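Local structure of putative HMP/thiamine permease protein YkoE (Bacillus subtilis, 5EDL) at residues S1-S14 with M57-A71. The protein probably serves as the membrane-embedded, substrate-binding S component of an ECF-type vitamin transporter that takes up thiamine or related hydroxymethylpyrimidine compounds. Residues are numbered along the deposited sequence; the frame is centred on the assembly and turned at random.
Sequences SWKVKEIVIMSVIS and MIRKPGAALVSEIIA
Ile58, the last helical residue before the 59-62 link, meets Trp2 and Met10 with different branches. Its CG2 stands over the six-membered ring of Trp2, 4.2 Å from the centroid and 17° off the normal, a CH-pi contact, while CD1 packs against Met10 CB. Lys60 lies over the same face, its CB 4.1 Å from the five-ring centroid of Trp2 but off-centre. With CG anti to the carbonyl carbon and the chain extended beyond it, the lysine runs past the indole to Glu6. Lys60 NZ meets Glu6 OE1 on its syn lone pair in a salt bridge of 2.9 Å, and also donates to Ser1 O from above the carbonyl plane. Lys3 N donates to the same OE1 from the anti side, so the helix N-cap residue helps fix the carboxylate, and water 2 joins Glu6 OE2 to Ile58 O. Pro61 O accepts Trp2 NE1 at 3.0 Å (153° at the hydrogen), near the indole plane, which ties the ring to the type II turn of residues 60-63. Further on, Met10 enters as a knob among Ile58, Ala63, Val66 and Ser67; the bend at its last torsion brings CE within 3.6 Å of Val66 CG1. Ile70 CG2 presses on Ser14 CB at 3.4 Å. The axes of segments 4-14 and 63-71 cross at -44°, 8.6 Å apart, joining two membrane helices of the S-component bundle near their N-terminal ends. Glu68, on helix 63-77, touches the bound thiamine; helix 85-103 packs on Ala64 and Leu65, and Ser67 reaches helix 49-58.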
loop_
_atom_site.group_PDB
_atom_site.type_symbol
_atom_site.label_atom_id
_atom_site.label_comp_id
_atom_site.label_asym_id
_atom_site.label_seq_id
_atom_site.Cartn_x
_atom_site.Cartn_y
_atom_site.Cartn_z
ATOM N N SER A 1 0.550 2.749 21.326
ATOM C CA SER A 1 1.965 3.071 21.496
ATOM C C SER A 1 2.857 2.050 20.794
ATOM O O SER A 1 2.819 0.865 21.118
ATOM C CB SER A 1 2.315 3.140 22.978
ATOM O OG SER A 1 3.685 3.433 23.170
ATOM N N TRP A 2 3.642 2.511 19.821
ATOM C CA TRP A 2 4.525 1.636 19.053
ATOM C C TRP A 2 5.581 0.921 19.900
ATOM O O TRP A 2 6.139 1.494 20.827
ATOM C CB TRP A 2 5.244 2.434 17.955
ATOM C CG TRP A 2 4.394 2.777 16.785
ATOM C CD1 TRP A 2 3.399 3.708 16.736
ATOM C CD2 TRP A 2 4.478 2.207 15.471
ATOM N NE1 TRP A 2 2.849 3.744 15.473
ATOM C CE2 TRP A 2 3.496 2.833 14.679
ATOM C CE3 TRP A 2 5.289 1.220 14.890
ATOM C CZ2 TRP A 2 3.303 2.512 13.327
ATOM C CZ3 TRP A 2 5.099 0.899 13.550
ATOM C CH2 TRP A 2 4.108 1.543 12.785
ATOM N N LYS A 3 5.867 -0.324 19.537
ATOM C CA LYS A 3 6.948 -1.089 20.141
ATOM C C LYS A 3 8.126 -1.126 19.182
ATOM O O LYS A 3 7.948 -0.994 17.975
ATOM C CB LYS A 3 6.502 -2.512 20.471
ATOM C CG LYS A 3 5.242 -2.597 21.316
ATOM C CD LYS A 3 4.852 -4.045 21.576
ATOM C CE LYS A 3 3.704 -4.140 22.575
ATOM N NZ LYS A 3 2.961 -5.420 22.432
ATOM N N VAL A 4 9.320 -1.315 19.733
ATOM C CA VAL A 4 10.544 -1.387 18.948
ATOM C C VAL A 4 10.394 -2.417 17.850
ATOM O O VAL A 4 10.639 -2.126 16.679
ATOM C CB VAL A 4 11.761 -1.745 19.826
ATOM C CG1 VAL A 4 12.970 -2.061 18.958
ATOM C CG2 VAL A 4 12.054 -0.617 20.798
ATOM N N LYS A 5 9.941 -3.608 18.230
ATOM C CA LYS A 5 9.762 -4.697 17.274
ATOM C C LYS A 5 8.816 -4.322 16.128
ATOM O O LYS A 5 9.002 -4.772 15.005
ATOM C CB LYS A 5 9.254 -5.954 17.981
ATOM C CG LYS A 5 7.899 -5.817 18.655
ATOM C CD LYS A 5 7.553 -7.085 19.438
ATOM C CE LYS A 5 6.170 -7.017 20.063
ATOM N NZ LYS A 5 5.884 -8.204 20.949
ATOM N N GLU A 6 7.809 -3.498 16.404
ATOM C CA GLU A 6 6.871 -3.095 15.353
ATOM C C GLU A 6 7.542 -2.123 14.382
ATOM O O GLU A 6 7.369 -2.225 13.167
ATOM C CB GLU A 6 5.614 -2.473 15.956
ATOM C CG GLU A 6 4.734 -3.483 16.710
ATOM C CD GLU A 6 3.714 -2.813 17.612
ATOM O OE1 GLU A 6 3.966 -1.674 18.053
ATOM O OE2 GLU A 6 2.657 -3.414 17.871
ATOM N N ILE A 7 8.302 -1.179 14.927
ATOM C CA ILE A 7 9.058 -0.252 14.104
ATOM C C ILE A 7 10.004 -1.073 13.220
ATOM O O ILE A 7 10.067 -0.869 12.004
ATOM C CB ILE A 7 9.824 0.791 14.968
ATOM C CG1 ILE A 7 8.829 1.715 15.683
ATOM C CG2 ILE A 7 10.758 1.626 14.110
ATOM C CD1 ILE A 7 9.454 2.603 16.757
ATOM N N VAL A 8 10.683 -2.042 13.820
ATOM C CA VAL A 8 11.599 -2.910 13.089
ATOM C C VAL A 8 10.926 -3.760 12.008
ATOM O O VAL A 8 11.432 -3.832 10.886
ATOM C CB VAL A 8 12.356 -3.855 14.038
ATOM C CG1 VAL A 8 13.219 -4.821 13.242
ATOM C CG2 VAL A 8 13.212 -3.059 15.017
ATOM N N ILE A 9 9.810 -4.415 12.332
ATOM C CA ILE A 9 9.127 -5.258 11.342
ATOM C C ILE A 9 8.568 -4.415 10.192
ATOM O O ILE A 9 8.545 -4.846 9.030
ATOM C CB ILE A 9 7.975 -6.075 11.958
ATOM C CG1 ILE A 9 7.281 -6.891 10.874
ATOM C CG2 ILE A 9 6.941 -5.171 12.593
ATOM C CD1 ILE A 9 6.009 -7.530 11.330
ATOM N N MET A 10 8.112 -3.214 10.524
ATOM C CA MET A 10 7.596 -2.314 9.511
ATOM C C MET A 10 8.697 -1.975 8.503
ATOM O O MET A 10 8.463 -1.947 7.302
ATOM C CB MET A 10 7.032 -1.039 10.136
ATOM C CG MET A 10 6.510 -0.085 9.075
ATOM S SD MET A 10 5.932 1.504 9.659
ATOM C CE MET A 10 7.339 2.107 10.593
ATOM N N SER A 11 9.904 -1.754 9.007
ATOM C CA SER A 11 11.045 -1.443 8.157
ATOM C C SER A 11 11.428 -2.602 7.240
ATOM O O SER A 11 11.709 -2.394 6.059
ATOM C CB SER A 11 12.249 -1.048 9.014
ATOM O OG SER A 11 11.991 0.144 9.728
ATOM N N VAL A 12 11.461 -3.820 7.773
ATOM C CA VAL A 12 11.829 -4.953 6.935
ATOM C C VAL A 12 10.832 -5.119 5.792
ATOM O O VAL A 12 11.231 -5.352 4.657
ATOM C CB VAL A 12 11.937 -6.270 7.738
ATOM C CG1 VAL A 12 12.862 -6.080 8.931
ATOM C CG2 VAL A 12 10.576 -6.755 8.176
ATOM N N ILE A 13 9.542 -4.977 6.085
ATOM C CA ILE A 13 8.514 -5.062 5.051
ATOM C C ILE A 13 8.687 -3.968 3.985
ATOM O O ILE A 13 8.536 -4.229 2.794
ATOM C CB ILE A 13 7.098 -4.964 5.654
ATOM C CG1 ILE A 13 6.822 -6.169 6.556
ATOM C CG2 ILE A 13 6.044 -4.880 4.550
ATOM C CD1 ILE A 13 6.831 -7.497 5.822
ATOM N N SER A 14 9.014 -2.754 4.423
ATOM C CA SER A 14 9.212 -1.623 3.514
ATOM C C SER A 14 10.364 -1.875 2.565
ATOM O O SER A 14 10.292 -1.577 1.366
ATOM C CB SER A 14 9.475 -0.333 4.299
ATOM O OG SER A 14 8.347 0.026 5.061
ATOM N N MET A 57 -1.365 -5.017 9.592
ATOM C CA MET A 57 -0.580 -5.848 10.508
ATOM C C MET A 57 -0.434 -5.216 11.883
ATOM O O MET A 57 -0.610 -5.885 12.890
ATOM C CB MET A 57 0.823 -6.122 9.959
ATOM C CG MET A 57 0.903 -7.121 8.813
ATOM S SD MET A 57 2.649 -7.424 8.401
ATOM C CE MET A 57 3.415 -6.874 9.937
ATOM N N ILE A 58 -0.097 -3.928 11.912
ATOM C CA ILE A 58 0.351 -3.287 13.142
ATOM C C ILE A 58 -0.777 -2.526 13.832
ATOM O O ILE A 58 -0.879 -2.536 15.057
ATOM C CB ILE A 58 1.535 -2.339 12.860
ATOM C CG1 ILE A 58 2.734 -3.155 12.372
ATOM C CG2 ILE A 58 1.866 -1.513 14.097
ATOM C CD1 ILE A 58 3.891 -2.318 11.860
ATOM N N ARG A 59 -1.615 -1.879 13.026
ATOM C CA ARG A 59 -2.859 -1.268 13.482
ATOM C C ARG A 59 -2.622 -0.126 14.471
ATOM O O ARG A 59 -3.342 0.018 15.448
ATOM C CB ARG A 59 -3.779 -2.345 14.090
ATOM C CG ARG A 59 -4.098 -3.453 13.080
ATOM C CD ARG A 59 -5.212 -4.413 13.499
ATOM N NE ARG A 59 -5.500 -5.318 12.389
ATOM C CZ ARG A 59 -6.427 -6.262 12.385
ATOM N NH1 ARG A 59 -7.183 -6.470 13.453
ATOM N NH2 ARG A 59 -6.588 -7.012 11.305
ATOM N N LYS A 60 -1.611 0.693 14.192
ATOM C CA LYS A 60 -1.326 1.861 15.002
ATOM C C LYS A 60 -1.104 3.069 14.076
ATOM O O LYS A 60 -0.773 2.901 12.912
ATOM C CB LYS A 60 -0.114 1.609 15.899
ATOM C CG LYS A 60 -0.335 0.453 16.877
ATOM C CD LYS A 60 0.805 0.256 17.841
ATOM C CE LYS A 60 0.460 -0.850 18.857
ATOM N NZ LYS A 60 1.611 -1.206 19.715
ATOM N N PRO A 61 -1.330 4.277 14.595
ATOM C CA PRO A 61 -1.299 5.474 13.752
ATOM C C PRO A 61 0.075 5.684 13.129
ATOM O O PRO A 61 1.093 5.472 13.776
ATOM C CB PRO A 61 -1.643 6.607 14.728
ATOM C CG PRO A 61 -2.364 5.920 15.880
ATOM C CD PRO A 61 -1.708 4.576 15.991
ATOM N N GLY A 62 0.083 6.085 11.870
ATOM C CA GLY A 62 1.322 6.366 11.173
ATOM C C GLY A 62 1.893 5.200 10.393
ATOM O O GLY A 62 2.845 5.382 9.636
ATOM N N ALA A 63 1.330 4.005 10.560
ATOM C CA ALA A 63 1.869 2.824 9.873
ATOM C C ALA A 63 1.837 2.971 8.355
ATOM O O ALA A 63 2.820 2.679 7.676
ATOM C CB ALA A 63 1.104 1.557 10.282
ATOM N N ALA A 64 0.699 3.413 7.835
ATOM C CA ALA A 64 0.497 3.496 6.396
ATOM C C ALA A 64 1.437 4.541 5.813
ATOM O O ALA A 64 1.991 4.346 4.750
ATOM C CB ALA A 64 -0.947 3.843 6.059
ATOM N N LEU A 65 1.608 5.639 6.539
ATOM C CA LEU A 65 2.398 6.761 6.047
ATOM C C LEU A 65 3.886 6.433 6.072
ATOM O O LEU A 65 4.575 6.579 5.064
ATOM C CB LEU A 65 2.129 8.023 6.876
ATOM C CG LEU A 65 3.072 9.203 6.615
ATOM C CD1 LEU A 65 3.008 9.596 5.132
ATOM C CD2 LEU A 65 2.697 10.387 7.509
ATOM N N VAL A 66 4.373 5.991 7.228
ATOM C CA VAL A 66 5.801 5.781 7.406
ATOM C C VAL A 66 6.322 4.592 6.612
ATOM O O VAL A 66 7.379 4.675 6.002
ATOM C CB VAL A 66 6.174 5.589 8.888
ATOM C CG1 VAL A 66 7.678 5.356 9.012
ATOM C CG2 VAL A 66 5.766 6.817 9.696
ATOM N N SER A 67 5.585 3.494 6.597
ATOM C CA SER A 67 6.012 2.334 5.822
ATOM C C SER A 67 6.218 2.691 4.330
ATOM O O SER A 67 7.184 2.257 3.721
ATOM C CB SER A 67 5.000 1.201 5.964
ATOM O OG SER A 67 3.749 1.565 5.406
ATOM N N GLU A 68 5.307 3.476 3.754
ATOM C CA GLU A 68 5.394 3.856 2.344
ATOM C C GLU A 68 6.589 4.796 2.097
ATOM O O GLU A 68 7.254 4.703 1.066
ATOM C CB GLU A 68 4.076 4.514 1.893
ATOM C CG GLU A 68 3.985 4.935 0.403
ATOM C CD GLU A 68 3.816 3.767 -0.576
ATOM O OE1 GLU A 68 3.833 2.589 -0.152
ATOM O OE2 GLU A 68 3.687 4.031 -1.786
ATOM N N ILE A 69 6.836 5.710 3.031
ATOM C CA ILE A 69 7.999 6.587 2.936
ATOM C C ILE A 69 9.290 5.766 2.900
ATOM O O ILE A 69 10.149 5.979 2.030
ATOM C CB ILE A 69 8.046 7.598 4.097
ATOM C CG1 ILE A 69 6.920 8.625 3.939
ATOM C CG2 ILE A 69 9.435 8.299 4.177
ATOM C CD1 ILE A 69 6.721 9.491 5.152
ATOM N N ILE A 70 9.424 4.821 3.824
ATOM C CA ILE A 70 10.619 3.981 3.864
ATOM C C ILE A 70 10.773 3.155 2.574
ATOM O O ILE A 70 11.871 3.065 2.014
ATOM C CB ILE A 70 10.601 3.036 5.077
ATOM C CG1 ILE A 70 10.667 3.845 6.383
ATOM C CG2 ILE A 70 11.753 2.055 4.996
ATOM C CD1 ILE A 70 10.304 3.026 7.634
ATOM N N ALA A 71 9.676 2.553 2.115
ATOM C CA ALA A 71 9.703 1.793 0.874
ATOM C C ALA A 71 10.148 2.679 -0.312
ATOM O O ALA A 71 10.942 2.253 -1.136
ATOM C CB ALA A 71 8.319 1.164 0.590
HETATM O O HOH W 1 0.624 -3.292 21.103
HETATM O O HOH W 2 0.373 -4.337 16.500
#